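Local coordinates for protein phosphoacetylglucosamine mutase (Aspergillus lentulus, PDB 5O9X) that interconverts the 6-phosphate and 1-phosphate of N-acetylglucosamine as a phosphomutase, probably by way of a sugar bisphosphate intermediate, at residues C280-G285 against L291-D296. The protein carries 1 engineered substitution. Sequence-based numbering, arbitrary orientation.
Unlike the reference sequence in segment 291-296: Leu291 (reference Val).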
# COMPACT_ATOMS: atom_id res chain seq x y z
N CYS A 280 12.90 3.75 15.44
CA CYS A 280 13.15 3.87 13.99
C CYS A 280 11.94 3.43 13.18
O CYS A 280 11.10 2.65 13.66
CB CYS A 280 14.31 2.96 13.61
SG CYS A 280 15.87 3.40 14.47
N ALA A 281 11.93 3.82 11.91
CA ALA A 281 10.93 3.28 10.96
C ALA A 281 11.54 3.26 9.57
O ALA A 281 12.54 3.95 9.30
CB ALA A 281 9.68 4.13 10.99
N SER A 282 10.99 2.42 8.70
CA SER A 282 11.47 2.41 7.31
C SER A 282 10.27 2.57 6.40
O SER A 282 9.28 1.89 6.58
CB SER A 282 12.09 1.06 7.04
OG SER A 282 13.45 1.02 7.50
N LEU A 283 10.37 3.48 5.42
CA LEU A 283 9.40 3.58 4.34
C LEU A 283 9.91 2.71 3.20
O LEU A 283 11.01 2.23 3.25
CB LEU A 283 9.42 5.04 3.78
CG LEU A 283 9.08 6.13 4.81
CD1 LEU A 283 9.10 7.51 4.16
CD2 LEU A 283 7.70 5.82 5.46
N ASP A 284 9.13 2.54 2.14
CA ASP A 284 9.71 1.91 0.94
C ASP A 284 9.88 2.97 -0.16
O ASP A 284 9.69 4.16 0.11
CB ASP A 284 8.95 0.62 0.51
CG ASP A 284 7.58 0.91 -0.02
OD1 ASP A 284 7.09 2.07 0.20
OD2 ASP A 284 6.98 -0.01 -0.66
N GLY A 285 10.32 2.52 -1.34
CA GLY A 285 10.70 3.40 -2.48
C GLY A 285 9.60 4.33 -3.01
O GLY A 285 9.94 5.40 -3.55
N LEU A 291 7.24 0.29 8.26
CA LEU A 291 7.35 -0.30 9.61
C LEU A 291 8.27 0.27 10.55
O LEU A 291 9.09 1.05 10.17
CB LEU A 291 7.63 -1.72 9.65
CG LEU A 291 8.38 -2.58 8.84
CD1 LEU A 291 7.06 -2.79 8.07
CD2 LEU A 291 9.58 -1.79 8.34
N TYR A 292 8.09 -0.12 11.79
CA TYR A 292 8.87 0.46 12.88
C TYR A 292 9.75 -0.62 13.44
O TYR A 292 9.45 -1.81 13.28
CB TYR A 292 7.83 0.87 14.03
CG TYR A 292 7.47 2.38 13.96
CD1 TYR A 292 6.53 2.84 12.98
CD2 TYR A 292 8.09 3.29 14.83
CE1 TYR A 292 6.19 4.22 12.88
CE2 TYR A 292 7.73 4.69 14.81
CZ TYR A 292 6.80 5.13 13.81
OH TYR A 292 6.38 6.45 13.76
N TYR A 293 10.80 -0.23 14.18
CA TYR A 293 11.71 -1.19 14.78
C TYR A 293 12.65 -0.41 15.69
O TYR A 293 12.72 0.83 15.64
CB TYR A 293 12.54 -1.98 13.73
CG TYR A 293 13.19 -1.09 12.68
CD1 TYR A 293 14.58 -0.64 12.82
CD2 TYR A 293 12.44 -0.71 11.55
CE1 TYR A 293 15.14 0.17 11.82
CE2 TYR A 293 13.01 0.08 10.55
CZ TYR A 293 14.35 0.54 10.70
OH TYR A 293 14.89 1.31 9.67
N PHE A 294 13.29 -1.14 16.60
CA PHE A 294 14.29 -0.53 17.47
C PHE A 294 15.22 -1.60 17.97
O PHE A 294 14.86 -2.81 17.91
CB PHE A 294 13.60 0.18 18.70
CG PHE A 294 12.92 -0.73 19.67
CD1 PHE A 294 13.37 -0.82 21.02
CD2 PHE A 294 11.75 -1.45 19.31
CE1 PHE A 294 12.68 -1.61 21.93
CE2 PHE A 294 11.10 -2.25 20.22
CZ PHE A 294 11.55 -2.36 21.54
N LEU A 295 16.35 -1.15 18.52
CA LEU A 295 17.26 -2.05 19.26
C LEU A 295 16.87 -1.95 20.74
O LEU A 295 16.82 -0.84 21.28
CB LEU A 295 18.68 -1.59 19.09
CG LEU A 295 19.16 -1.75 17.65
CD1 LEU A 295 20.41 -0.90 17.40
CD2 LEU A 295 19.38 -3.21 17.24
N ASP A 296 16.52 -3.08 21.36
CA ASP A 296 16.08 -3.05 22.77
C ASP A 296 17.30 -2.84 23.72
O ASP A 296 18.42 -2.75 23.27
CB ASP A 296 15.16 -4.26 23.14
CG ASP A 296 15.90 -5.61 23.24
OD1 ASP A 296 17.14 -5.66 23.30
OD2 ASP A 296 15.20 -6.67 23.25
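Cys280 and Tyr293 form a hydrogen-bonded antiparallel pair, as do Ser282 and Leu291. Ala281 and Tyr292 face each other between them as a non-hydrogen-bonded pair. Four backbone bonds join the two strands of this beta hairpin. Cys280 N to Tyr293 O is 2.9 Å and Ser282 N to Leu291 O is 2.8 Å. The return bonds run from Tyr293 N to Cys280 O and from Leu291 N to Ser282 O.

The aromatic contacts lie on both faces of the sheet. Tyr293 CG sits between its own backbone N and carbonyl carbon (chi1 48°), which turns the ring back across the neighbouring strand. Cys280 CB lies over one face of this ring as a CH-pi contact, 3.4 Å from Tyr293 CE1 and displaced toward the rim. The Cys280 sulfur stands obliquely to the same ring. On the other face of the sheet, Ala281 CB rests almost centrally over the Tyr292 ring, 3.9 Å from its centroid.

The polar side-chain contact is between hydroxyls. Tyr293 OH is 2.6 Å from Ser282 OG, which approaches the ring at its edge. Ser282 OG also bonds Asp215, so this buried oxygen has partners on both neighbouring strands. Tyr292 OH bonds Glu436.

The hairpin belongs to the mixed sheet of domain II. Strand 212-215 flanks 279-283, and strand 301-304 flanks 290-295. Helix 259-265 covers the face of Ser282, Leu291 and Tyr293, while helix 428-442 packs against Tyr292. Beyond strand 279-283, Asp284 touches the bound glucose 1,6-bisphosphate, which places the hairpin turn beside the ligand pocket.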